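Local coordinates for dihydrolipoyl dehydrogenase (Elizabethkingia anophelis NUHP1, PDB 6UZI), which probably catalyses the NAD-dependent reoxidation of dihydrolipoyl groups on carrier proteins, using one FAD per subunit and a redox-active disulfide, at residues L392-A397 / P454-A459; D402-I407 / H420-R425; A366-T371 / D428-A433; E66-A71 / L202-D207. One frame throughout, in Å; residues are numbered along the deposited sequence.

Contact 1 (L392-A397 / P454-A459); sequences LGRSRA and PTYTEA. With ZN (zinc ion), chain F.
The aliphatic part of R394 lies over one face of the Y456 ring. R394 CG stands 3.8 Å from the centroid of the Y456 ring, only 16° off the ring normal, which is the geometry of a CH-pi contact. The same ring meets S395 at its edge, where S395 OG lies in plane, 3.4 Å from Y456 CE2. L392 fills the next position: its CD1 packs on A459 CB at 3.7 Å, and its CD2 reaches the CB of E458. P454 closes the side of R394 away from the ring, with its carbonyl O 3.4 Å from R394 CD.

Behind this first shell, the R394 chain is bent at its second torsion (chi2 65°) and its guanidinium lies only 19° from the Y456 ring plane; D63 of the second subunit takes NH1 in a salt bridge. S395 OG and Y456 OH are fixed by hydrogen bonds to M389 O and S398 OG. A water receives the R394 backbone N-H at 2.8 Å from N and bonds weakly to E458 OE1, which also takes a weak bond from the amide of T455.

The other oxygen, E458 OE2, binds the zinc ion at 2.2 Å; H453 of the same chain and E333 of the second subunit supply the other two ligand atoms. The two carboxylate oxygens thus have separate tasks, one turned to the loop and water, the other to the metal. The chemistry implies a zinc that bridges the two subunits through E333 on one side and, on the other, E458 and H453, the predicted proton acceptor.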
loop_
_atom_site.group_PDB
_atom_site.type_symbol
_atom_site.label_atom_id
_atom_site.label_comp_id
_atom_site.label_asym_id
_atom_site.label_seq_id
_atom_site.Cartn_x
_atom_site.Cartn_y
_atom_site.Cartn_z
ATOM N N LEU A 392 -5.366 -12.399 7.228
ATOM C CA LEU A 392 -4.008 -11.867 7.277
ATOM C C LEU A 392 -3.657 -11.417 8.686
ATOM O O LEU A 392 -4.448 -10.748 9.355
ATOM C CB LEU A 392 -3.859 -10.679 6.328
ATOM C CG LEU A 392 -3.964 -10.928 4.827
ATOM C CD1 LEU A 392 -3.842 -9.614 4.062
ATOM C CD2 LEU A 392 -2.887 -11.901 4.388
ATOM N N GLY A 393 -2.451 -11.783 9.131
ATOM C CA GLY A 393 -1.971 -11.303 10.415
ATOM C C GLY A 393 -1.856 -9.795 10.464
ATOM O O GLY A 393 -2.085 -9.184 11.510
ATOM N N ARG A 394 -1.495 -9.178 9.337
ATOM C CA ARG A 394 -1.436 -7.722 9.275
ATOM C C ARG A 394 -2.804 -7.097 9.535
ATOM O O ARG A 394 -2.908 -6.101 10.264
ATOM C CB ARG A 394 -0.889 -7.282 7.916
ATOM C CG ARG A 394 -0.553 -5.808 7.838
ATOM C CD ARG A 394 0.581 -5.475 8.788
ATOM N NE ARG A 394 0.809 -4.040 8.922
ATOM C CZ ARG A 394 0.299 -3.292 9.896
ATOM N NH1 ARG A 394 -0.472 -3.844 10.823
ATOM N NH2 ARG A 394 0.563 -1.995 9.948
ATOM N N SER A 395 -3.870 -7.677 8.968
ATOM C CA SER A 395 -5.210 -7.126 9.170
ATOM C C SER A 395 -5.670 -7.284 10.611
ATOM O O SER A 395 -6.330 -6.392 11.157
ATOM C CB SER A 395 -6.209 -7.794 8.232
ATOM O OG SER A 395 -5.730 -7.809 6.905
ATOM N N ARG A 396 -5.349 -8.416 11.241
ATOM C CA ARG A 396 -5.711 -8.590 12.642
ATOM C C ARG A 396 -5.036 -7.540 13.516
ATOM O O ARG A 396 -5.624 -7.061 14.492
ATOM C CB ARG A 396 -5.339 -9.992 13.120
ATOM C CG ARG A 396 -6.311 -11.087 12.730
ATOM C CD ARG A 396 -5.766 -12.450 13.141
ATOM N NE ARG A 396 -6.652 -13.551 12.775
ATOM C CZ ARG A 396 -6.353 -14.476 11.868
ATOM N NH1 ARG A 396 -7.222 -15.443 11.596
ATOM N NH2 ARG A 396 -5.181 -14.442 11.240
ATOM N N ALA A 397 -3.799 -7.168 13.183
ATOM C CA ALA A 397 -3.072 -6.222 14.020
ATOM C C ALA A 397 -3.617 -4.809 13.878
ATOM O O ALA A 397 -3.607 -4.046 14.850
ATOM C CB ALA A 397 -1.583 -6.259 13.689
ATOM N N PRO A 454 4.691 -9.297 7.864
ATOM C CA PRO A 454 3.274 -9.301 7.480
ATOM C C PRO A 454 2.848 -8.071 6.672
ATOM O O PRO A 454 3.091 -6.949 7.106
ATOM C CB PRO A 454 2.568 -9.323 8.831
ATOM C CG PRO A 454 3.486 -8.539 9.723
ATOM C CD PRO A 454 4.884 -8.786 9.234
ATOM N N THR A 455 2.228 -8.279 5.511
ATOM C CA THR A 455 1.711 -7.191 4.692
ATOM C C THR A 455 0.358 -7.586 4.134
ATOM O O THR A 455 -0.024 -8.756 4.143
ATOM C CB THR A 455 2.644 -6.838 3.534
ATOM O OG1 THR A 455 2.840 -8.001 2.722
ATOM C CG2 THR A 455 3.979 -6.323 4.047
ATOM N N TYR A 456 -0.373 -6.593 3.625
ATOM C CA TYR A 456 -1.652 -6.891 2.994
ATOM C C TYR A 456 -1.460 -7.591 1.656
ATOM O O TYR A 456 -2.346 -8.334 1.216
ATOM C CB TYR A 456 -2.462 -5.610 2.824
ATOM C CG TYR A 456 -2.783 -4.947 4.137
ATOM C CD1 TYR A 456 -2.201 -3.728 4.482
ATOM C CD2 TYR A 456 -3.629 -5.560 5.056
ATOM C CE1 TYR A 456 -2.476 -3.126 5.694
ATOM C CE2 TYR A 456 -3.912 -4.961 6.273
ATOM C CZ TYR A 456 -3.334 -3.744 6.586
ATOM O OH TYR A 456 -3.609 -3.151 7.794
ATOM N N THR A 457 -0.308 -7.383 1.005
ATOM C CA THR A 457 -0.055 -8.006 -0.290
ATOM C C THR A 457 0.083 -9.521 -0.197
ATOM O O THR A 457 -0.040 -10.200 -1.223
ATOM C CB THR A 457 1.209 -7.421 -0.932
ATOM O OG1 THR A 457 2.322 -7.567 -0.042
ATOM C CG2 THR A 457 1.011 -5.941 -1.251
ATOM N N GLU A 458 0.297 -10.072 1.004
ATOM C CA GLU A 458 0.337 -11.526 1.135
ATOM C C GLU A 458 -0.982 -12.146 0.714
ATOM O O GLU A 458 -1.017 -13.309 0.297
ATOM C CB GLU A 458 0.674 -11.939 2.571
ATOM C CG GLU A 458 2.022 -11.471 3.066
ATOM C CD GLU A 458 2.459 -12.180 4.328
ATOM O OE1 GLU A 458 2.101 -11.710 5.428
ATOM O OE2 GLU A 458 3.161 -13.208 4.220
ATOM N N ALA A 459 -2.077 -11.382 0.803
ATOM C CA ALA A 459 -3.356 -11.881 0.319
ATOM C C ALA A 459 -3.326 -12.099 -1.183
ATOM O O ALA A 459 -3.964 -13.032 -1.686
ATOM C CB ALA A 459 -4.476 -10.909 0.685
HETATM ZN ZN ZN F . 2.990 -14.892 5.587
HETATM O O HOH W 1 -0.534 -10.575 7.072
#

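Contact 2 (D402-I407 / H420-R425)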
loop_
_atom_site.group_PDB
_atom_site.type_symbol
_atom_site.label_atom_id
_atom_site.label_comp_id
_atom_site.label_asym_id
_atom_site.label_seq_id
_atom_site.Cartn_x
_atom_site.Cartn_y
_atom_site.Cartn_z
ATOM N N ASP A 402 -11.724 -6.081 6.590
ATOM C CA ASP A 402 -12.737 -6.314 5.567
ATOM C C ASP A 402 -12.108 -6.566 4.207
ATOM O O ASP A 402 -11.093 -5.960 3.851
ATOM C CB ASP A 402 -13.703 -5.134 5.466
ATOM C CG ASP A 402 -14.630 -5.034 6.663
ATOM O OD1 ASP A 402 -14.540 -5.887 7.575
ATOM O OD2 ASP A 402 -15.449 -4.096 6.689
ATOM N N GLY A 403 -12.705 -7.479 3.457
ATOM C CA GLY A 403 -12.444 -7.587 2.041
ATOM C C GLY A 403 -11.869 -8.927 1.628
ATOM O O GLY A 403 -11.735 -9.866 2.417
ATOM N N VAL A 404 -11.491 -8.985 0.352
ATOM C CA VAL A 404 -11.041 -10.208 -0.283
ATOM C C VAL A 404 -10.206 -9.807 -1.490
ATOM O O VAL A 404 -10.380 -8.717 -2.050
ATOM C CB VAL A 404 -12.252 -11.093 -0.677
ATOM C CG1 VAL A 404 -13.057 -10.437 -1.790
ATOM C CG2 VAL A 404 -11.807 -12.491 -1.083
ATOM N N ILE A 405 -9.275 -10.681 -1.873
ATOM C CA ILE A 405 -8.503 -10.564 -3.106
ATOM C C ILE A 405 -8.931 -11.689 -4.035
ATOM O O ILE A 405 -9.004 -12.853 -3.621
ATOM C CB ILE A 405 -6.992 -10.623 -2.841
ATOM C CG1 ILE A 405 -6.592 -9.554 -1.826
ATOM C CG2 ILE A 405 -6.225 -10.476 -4.144
ATOM C CD1 ILE A 405 -6.566 -8.172 -2.408
ATOM N N LYS A 406 -9.219 -11.342 -5.284
ATOM C CA LYS A 406 -9.753 -12.289 -6.249
ATOM C C LYS A 406 -8.921 -12.242 -7.520
ATOM O O LYS A 406 -8.715 -11.168 -8.092
ATOM C CB LYS A 406 -11.225 -11.984 -6.542
ATOM C CG LYS A 406 -11.814 -12.727 -7.733
ATOM C CD LYS A 406 -13.194 -12.164 -8.079
ATOM C CE LYS A 406 -13.968 -13.104 -8.996
ATOM N NZ LYS A 406 -15.319 -12.574 -9.300
ATOM N N ILE A 407 -8.444 -13.402 -7.956
ATOM C CA ILE A 407 -7.609 -13.516 -9.143
ATOM C C ILE A 407 -8.299 -14.442 -10.136
ATOM O O ILE A 407 -8.770 -15.523 -9.761
ATOM C CB ILE A 407 -6.204 -14.038 -8.799
ATOM C CG1 ILE A 407 -5.417 -12.979 -8.026
ATOM C CG2 ILE A 407 -5.458 -14.442 -10.073
ATOM C CD1 ILE A 407 -4.060 -13.465 -7.527
ATOM N N HIS A 420 -8.837 -8.496 -8.750
ATOM C CA HIS A 420 -9.884 -7.636 -8.200
ATOM C C HIS A 420 -9.805 -7.641 -6.680
ATOM O O HIS A 420 -9.943 -8.693 -6.050
ATOM C CB HIS A 420 -11.257 -8.102 -8.691
ATOM C CG HIS A 420 -11.353 -8.180 -10.185
ATOM N ND1 HIS A 420 -11.568 -7.074 -10.978
ATOM C CD2 HIS A 420 -11.236 -9.231 -11.032
ATOM C CE1 HIS A 420 -11.595 -7.440 -12.247
ATOM N NE2 HIS A 420 -11.392 -8.743 -12.308
ATOM N N MET A 421 -9.621 -6.461 -6.095
ATOM C CA MET A 421 -9.286 -6.322 -4.688
ATOM C C MET A 421 -10.291 -5.435 -3.976
ATOM O O MET A 421 -10.754 -4.428 -4.523
ATOM C CB MET A 421 -7.892 -5.706 -4.500
ATOM C CG MET A 421 -6.811 -6.231 -5.408
ATOM S SD MET A 421 -5.264 -5.398 -4.993
ATOM C CE MET A 421 -4.112 -6.306 -6.026
ATOM N N ILE A 422 -10.615 -5.811 -2.746
ATOM C CA ILE A 422 -11.236 -4.900 -1.799
ATOM C C ILE A 422 -10.606 -5.190 -0.446
ATOM O O ILE A 422 -10.599 -6.339 0.005
ATOM C CB ILE A 422 -12.772 -5.039 -1.756
ATOM C CG1 ILE A 422 -13.364 -4.094 -0.715
ATOM C CG2 ILE A 422 -13.205 -6.481 -1.501
ATOM C CD1 ILE A 422 -14.846 -3.988 -0.809
ATOM N N GLY A 423 -10.012 -4.174 0.165
ATOM C CA GLY A 423 -9.285 -4.377 1.400
ATOM C C GLY A 423 -8.424 -3.173 1.694
ATOM O O GLY A 423 -8.388 -2.207 0.928
ATOM N N ALA A 424 -7.726 -3.251 2.827
ATOM C CA ALA A 424 -6.847 -2.160 3.232
ATOM C C ALA A 424 -5.753 -1.953 2.195
ATOM O O ALA A 424 -5.165 -2.913 1.694
ATOM C CB ALA A 424 -6.223 -2.454 4.596
ATOM N N ARG A 425 -5.498 -0.685 1.867
ATOM C CA ARG A 425 -4.423 -0.264 0.970
ATOM C C ARG A 425 -4.555 -0.843 -0.440
ATOM O O ARG A 425 -3.560 -0.945 -1.168
ATOM C CB ARG A 425 -3.047 -0.620 1.545
ATOM C CG ARG A 425 -2.778 -0.065 2.913
ATOM C CD ARG A 425 -1.371 -0.415 3.368
ATOM N NE ARG A 425 -1.041 0.250 4.623
ATOM C CZ ARG A 425 0.189 0.354 5.108
ATOM N NH1 ARG A 425 1.212 -0.148 4.429
ATOM N NH2 ARG A 425 0.398 0.993 6.257
#
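V404 and I422 exchange both of their backbone hydrogen bonds, as do K406 and H420, across strands whose axes approach to 4.8 Å at 176°, a regular antiparallel pairing. Within the first ring, I422 N to V404 O is the straighter bond (3.0 Å, 169° at the hydrogen), while V404 N to I422 O is clearly bent. In the second, H420 N reaches K406 O at 2.8 Å.

Between these pairs sits the non-hydrogen-bonded pair I405 and M421. The delta methyl of I405 swings over its neighbour, with CD1 3.5 Å from M421 CB, and helices 426-438 and 458-469 close over this face. The two strands form the beta hairpin 404-410/416-423 of the dimerisation domain, inside a five-stranded antiparallel sheet in which M421 bonds on to A366 and I405 to F387.

On the opposite face, V404 CG1 meets I422 CG2 at 4.0 Å, the two side chains crossing at a slant beside helix 223-236. Here K406 runs fully extended, its CG anti to the backbone N (chi1 168°), which carries NZ away from H420 to salt bridges with D222 and E372. The H420 imidazole reaches K370 O through NE2. At the hairpin's open end, G423 CA points a C-H at D402 O (3.4 Å), and the D402 carboxylate turns to K235 and T232.

Contact 3 (A366-T371 / D428-A433)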
loop_
_atom_site.group_PDB
_atom_site.type_symbol
_atom_site.label_atom_id
_atom_site.label_comp_id
_atom_site.label_asym_id
_atom_site.label_seq_id
_atom_site.Cartn_x
_atom_site.Cartn_y
_atom_site.Cartn_z
ATOM N N ALA A 366 -10.048 -1.834 -5.837
ATOM C CA ALA A 366 -9.233 -1.650 -7.024
ATOM C C ALA A 366 -9.375 -2.870 -7.912
ATOM O O ALA A 366 -9.471 -3.995 -7.417
ATOM C CB ALA A 366 -7.767 -1.420 -6.662
ATOM N N GLY A 367 -9.403 -2.643 -9.216
ATOM C CA GLY A 367 -9.461 -3.734 -10.167
ATOM C C GLY A 367 -8.640 -3.415 -11.397
ATOM O O GLY A 367 -8.486 -2.254 -11.786
ATOM N N VAL A 368 -8.102 -4.473 -12.006
ATOM C CA VAL A 368 -7.396 -4.358 -13.275
ATOM C C VAL A 368 -7.652 -5.633 -14.061
ATOM O O VAL A 368 -7.851 -6.708 -13.486
ATOM C CB VAL A 368 -5.881 -4.091 -13.093
ATOM C CG1 VAL A 368 -5.173 -5.292 -12.510
ATOM C CG2 VAL A 368 -5.244 -3.666 -14.409
ATOM N N GLY A 369 -7.694 -5.499 -15.383
ATOM C CA GLY A 369 -7.906 -6.633 -16.258
ATOM C C GLY A 369 -9.377 -6.883 -16.533
ATOM O O GLY A 369 -10.236 -6.001 -16.423
ATOM N N LYS A 370 -9.667 -8.131 -16.889
ATOM C CA LYS A 370 -11.026 -8.540 -17.195
ATOM C C LYS A 370 -11.806 -8.856 -15.923
ATOM O O LYS A 370 -11.252 -9.325 -14.925
ATOM C CB LYS A 370 -11.018 -9.757 -18.120
ATOM C CG LYS A 370 -10.337 -9.506 -19.459
ATOM C CD LYS A 370 -11.039 -8.400 -20.250
ATOM C CE LYS A 370 -10.369 -8.179 -21.599
ATOM N NZ LYS A 370 -11.144 -7.278 -22.503
ATOM N N THR A 371 -13.103 -8.554 -15.953
ATOM C CA THR A 371 -13.976 -9.023 -14.894
ATOM C C THR A 371 -14.435 -10.441 -15.209
ATOM O O THR A 371 -14.308 -10.924 -16.339
ATOM C CB THR A 371 -15.201 -8.119 -14.730
ATOM O OG1 THR A 371 -16.045 -8.228 -15.886
ATOM C CG2 THR A 371 -14.777 -6.671 -14.538
ATOM N N ASP A 428 -3.033 0.937 -3.535
ATOM C CA ASP A 428 -1.630 0.767 -3.875
ATOM C C ASP A 428 -1.227 -0.686 -4.079
ATOM O O ASP A 428 -0.261 -0.944 -4.798
ATOM C CB ASP A 428 -0.740 1.402 -2.797
ATOM C CG ASP A 428 -0.953 2.899 -2.685
ATOM O OD1 ASP A 428 -1.651 3.343 -1.750
ATOM O OD2 ASP A 428 -0.433 3.639 -3.542
ATOM N N MET A 429 -1.955 -1.640 -3.503
ATOM C CA MET A 429 -1.655 -3.039 -3.776
ATOM C C MET A 429 -1.901 -3.374 -5.240
ATOM O O MET A 429 -1.251 -4.269 -5.796
ATOM C CB MET A 429 -2.500 -3.947 -2.891
ATOM C CG MET A 429 -2.106 -3.956 -1.443
ATOM S SD MET A 429 -2.840 -5.373 -0.621
ATOM C CE MET A 429 -4.588 -5.043 -0.804
ATOM N N ILE A 430 -2.834 -2.665 -5.878
ATOM C CA ILE A 430 -3.222 -2.976 -7.245
ATOM C C ILE A 430 -2.047 -2.841 -8.202
ATOM O O ILE A 430 -2.036 -3.482 -9.259
ATOM C CB ILE A 430 -4.409 -2.077 -7.657
ATOM C CG1 ILE A 430 -5.080 -2.619 -8.913
ATOM C CG2 ILE A 430 -3.958 -0.639 -7.881
ATOM C CD1 ILE A 430 -5.635 -3.993 -8.729
ATOM N N ALA A 431 -1.041 -2.039 -7.842
ATOM C CA ALA A 431 0.102 -1.844 -8.728
ATOM C C ALA A 431 0.849 -3.153 -8.973
ATOM O O ALA A 431 1.351 -3.389 -10.079
ATOM C CB ALA A 431 1.032 -0.769 -8.166
ATOM N N GLU A 432 0.929 -4.017 -7.958
ATOM C CA GLU A 432 1.561 -5.320 -8.151
ATOM C C GLU A 432 0.856 -6.111 -9.242
ATOM O O GLU A 432 1.506 -6.711 -10.105
ATOM C CB GLU A 432 1.564 -6.107 -6.838
ATOM C CG GLU A 432 2.088 -7.529 -6.956
ATOM C CD GLU A 432 1.958 -8.328 -5.662
ATOM O OE1 GLU A 432 1.651 -7.731 -4.609
ATOM O OE2 GLU A 432 2.160 -9.560 -5.698
ATOM N N ALA A 433 -0.479 -6.093 -9.241
ATOM C CA ALA A 433 -1.227 -6.821 -10.258
ATOM C C ALA A 433 -1.040 -6.190 -11.630
ATOM O O ALA A 433 -0.950 -6.901 -12.637
ATOM C CB ALA A 433 -2.708 -6.883 -9.886
#
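I430 points from helix 426-438 onto A366 and V368, alternate residues of strand 364-369 that direct their side chains at the helix. This is an alpha/beta layer of the dimerisation domain: the helix runs along one face of the antiparallel sheet, and the axes of the two short segments approach to 8.1 Å, only 15° from parallel.

I430 meets A366 side-on, along its branch point: the CB atoms of A366 and I430 are 3.6 Å apart, and A366 CB also lies 3.7 Å from I430 CG1. With CG1 anti to the backbone N (chi1 -165°), the longer branch of I430 reaches out across the strand, and its CD1 comes within 4.0 Å of the backbone N of G367, the residue between the two that face the helix. A turn later along the helix, A433 presents its methyl to V368. No hydrogen bond joins the two segments, so they meet by apolar packing alone.

M421 and V419 of the neighbouring strand extend this surface beneath I430 and A433, and V434 and M437 continue it over V368. The far side of the helix faces the second subunit, where D428 forms a salt bridge with R425 of that chain and A431 packs on its E432. V368 CG1 touches both helical side chains, 4.0 Å from I430 CD1 and 3.9 Å from A433 CB.

Contact 4 (E66-A71 / L202-D207); sequences EHFENA and LRLGSD
F68 and L204 form the close-packed half of this contact. The phenyl ring turns its edge to the carbonyl of R203, whose O lies in the ring plane 3.2 Å from F68 CD2. Beside it, L204 CD2 rests 3.8 Å from F68 CD2, and V87 adds to the same apolar cluster. The helix ending at R203 stops here in a Schellman motif, with G205 at positive phi.

On the partly exposed side of E66 and E69, polar groups take over. R203, itself buried and extended from CG to NE, crosses E66 at a slant, and E66 OE1 sits 3.1 Å above the guanidinium plane, over its centre, with the carboxylate and guanidinium planes 90° apart. No N-H points at the oxygen in this salt bridge (E66 OE1 to R203 NE, 3.2 Å). W362 touches both side chains. The looser part is E69, whose OE1 comes no nearer than 4.0 Å, to R203 CA, and whose OE2 pairs with H73.

The ion pair is thus probably held by charge rather than by a directed N-H bond, while the hydrogen bond between R203 NH1 and S65 OG helps set the guanidinium orientation.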
loop_
_atom_site.group_PDB
_atom_site.type_symbol
_atom_site.label_atom_id
_atom_site.label_comp_id
_atom_site.label_asym_id
_atom_site.label_seq_id
_atom_site.Cartn_x
_atom_site.Cartn_y
_atom_site.Cartn_z
ATOM N N GLU A 66 -11.815 9.450 7.968
ATOM C CA GLU A 66 -11.430 8.131 8.458
ATOM C C GLU A 66 -10.707 8.237 9.795
ATOM O O GLU A 66 -10.872 7.373 10.664
ATOM C CB GLU A 66 -10.569 7.410 7.423
ATOM C CG GLU A 66 -10.177 5.984 7.803
ATOM C CD GLU A 66 -11.371 5.067 8.005
ATOM O OE1 GLU A 66 -12.393 5.266 7.323
ATOM O OE2 GLU A 66 -11.278 4.125 8.823
ATOM N N HIS A 67 -9.895 9.284 9.982
ATOM C CA HIS A 67 -9.327 9.541 11.303
ATOM C C HIS A 67 -10.431 9.711 12.336
ATOM O O HIS A 67 -10.379 9.120 13.421
ATOM C CB HIS A 67 -8.432 10.784 11.278
ATOM C CG HIS A 67 -7.038 10.532 10.785
ATOM N ND1 HIS A 67 -6.262 9.483 11.236
ATOM C CD2 HIS A 67 -6.269 11.213 9.902
ATOM C CE1 HIS A 67 -5.084 9.518 10.639
ATOM N NE2 HIS A 67 -5.061 10.557 9.826
ATOM N N PHE A 68 -11.450 10.513 12.002
ATOM C CA PHE A 68 -12.585 10.714 12.898
ATOM C C PHE A 68 -13.317 9.405 13.176
ATOM O O PHE A 68 -13.774 9.166 14.302
ATOM C CB PHE A 68 -13.540 11.751 12.300
ATOM C CG PHE A 68 -14.732 12.056 13.171
ATOM C CD1 PHE A 68 -14.614 12.894 14.269
ATOM C CD2 PHE A 68 -15.972 11.501 12.890
ATOM C CE1 PHE A 68 -15.712 13.170 15.075
ATOM C CE2 PHE A 68 -17.070 11.775 13.692
ATOM C CZ PHE A 68 -16.937 12.615 14.783
ATOM N N GLU A 69 -13.444 8.545 12.160
ATOM C CA GLU A 69 -14.099 7.254 12.352
ATOM C C GLU A 69 -13.354 6.399 13.367
ATOM O O GLU A 69 -13.970 5.771 14.237
ATOM C CB GLU A 69 -14.204 6.512 11.021
ATOM C CG GLU A 69 -14.476 5.033 11.182
ATOM C CD GLU A 69 -15.932 4.727 11.471
ATOM O OE1 GLU A 69 -16.803 5.543 11.093
ATOM O OE2 GLU A 69 -16.195 3.671 12.088
ATOM N N ASN A 70 -12.028 6.360 13.276
ATOM C CA ASN A 70 -11.257 5.567 14.226
ATOM C C ASN A 70 -11.428 6.104 15.638
ATOM O O ASN A 70 -11.723 5.346 16.571
ATOM C CB ASN A 70 -9.783 5.561 13.824
ATOM C CG ASN A 70 -9.554 4.863 12.508
ATOM O OD1 ASN A 70 -10.150 3.821 12.234
ATOM N ND2 ASN A 70 -8.694 5.442 11.673
ATOM N N ALA A 71 -11.280 7.422 15.805
ATOM C CA ALA A 71 -11.379 8.029 17.128
ATOM C C ALA A 71 -12.723 7.736 17.783
ATOM O O ALA A 71 -12.794 7.504 18.996
ATOM C CB ALA A 71 -11.149 9.536 17.021
ATOM N N LEU A 202 -20.859 9.931 6.157
ATOM C CA LEU A 202 -21.286 8.834 7.020
ATOM C C LEU A 202 -20.390 8.748 8.245
ATOM O O LEU A 202 -20.868 8.645 9.380
ATOM C CB LEU A 202 -21.273 7.513 6.253
ATOM C CG LEU A 202 -21.637 6.285 7.094
ATOM C CD1 LEU A 202 -23.128 6.196 7.323
ATOM C CD2 LEU A 202 -21.150 5.026 6.412
ATOM N N ARG A 203 -19.080 8.822 8.028
ATOM C CA ARG A 203 -18.135 8.789 9.136
ATOM C C ARG A 203 -18.331 9.979 10.070
ATOM O O ARG A 203 -18.215 9.841 11.293
ATOM C CB ARG A 203 -16.705 8.767 8.588
ATOM C CG ARG A 203 -16.408 7.628 7.616
ATOM C CD ARG A 203 -15.097 7.848 6.885
ATOM N NE ARG A 203 -14.808 6.817 5.888
ATOM C CZ ARG A 203 -13.803 6.877 5.012
ATOM N NH1 ARG A 203 -12.980 7.919 5.006
ATOM N NH2 ARG A 203 -13.597 5.882 4.157
ATOM N N LEU A 204 -18.644 11.153 9.515
ATOM C CA LEU A 204 -18.773 12.371 10.312
ATOM C C LEU A 204 -20.108 12.493 11.044
ATOM O O LEU A 204 -20.359 13.534 11.659
ATOM C CB LEU A 204 -18.573 13.603 9.431
ATOM C CG LEU A 204 -17.227 13.797 8.733
ATOM C CD1 LEU A 204 -17.181 15.181 8.097
ATOM C CD2 LEU A 204 -16.053 13.594 9.690
ATOM N N GLY A 205 -20.971 11.482 10.989
ATOM C CA GLY A 205 -22.212 11.489 11.739
ATOM C C GLY A 205 -23.472 11.504 10.901
ATOM O O GLY A 205 -24.564 11.342 11.465
ATOM N N SER A 206 -23.385 11.720 9.591
ATOM C CA SER A 206 -24.577 11.803 8.762
ATOM C C SER A 206 -25.228 10.438 8.596
ATOM O O SER A 206 -24.571 9.396 8.654
ATOM C CB SER A 206 -24.246 12.352 7.366
ATOM O OG SER A 206 -23.840 13.706 7.404
ATOM N N ASP A 207 -26.544 10.458 8.398
ATOM C CA ASP A 207 -27.233 9.332 7.792
ATOM C C ASP A 207 -27.090 9.465 6.284
ATOM O O ASP A 207 -27.272 10.556 5.738
ATOM C CB ASP A 207 -28.711 9.320 8.182
ATOM C CG ASP A 207 -28.964 8.618 9.494
ATOM O OD1 ASP A 207 -28.097 7.831 9.932
ATOM O OD2 ASP A 207 -30.039 8.854 10.088
#

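How the contacts relate
Contacts 1, 2 and 3 form one continuous block of the dimerisation domain. The centres of contacts 2 and 3 are about 10 Å apart, and their strands are bonded directly, M421 N to A366 O at 2.8 Å. Contact 1 lies about 11 Å from contact 2, centre to centre, and abuts it where A459 CB meets I405 CG1 at 3.6 Å. M429 of contact 3 packs on Y456 of contact 1. Contact 1 alone reaches the active site, with the P454 side chain about 4 Å from a bound FAD. Contact 4 joins helix 55-73, which begins at the disulfide cysteine C55, to the probable NAD-binding part, its nearest atoms about 9 Å from contact 2.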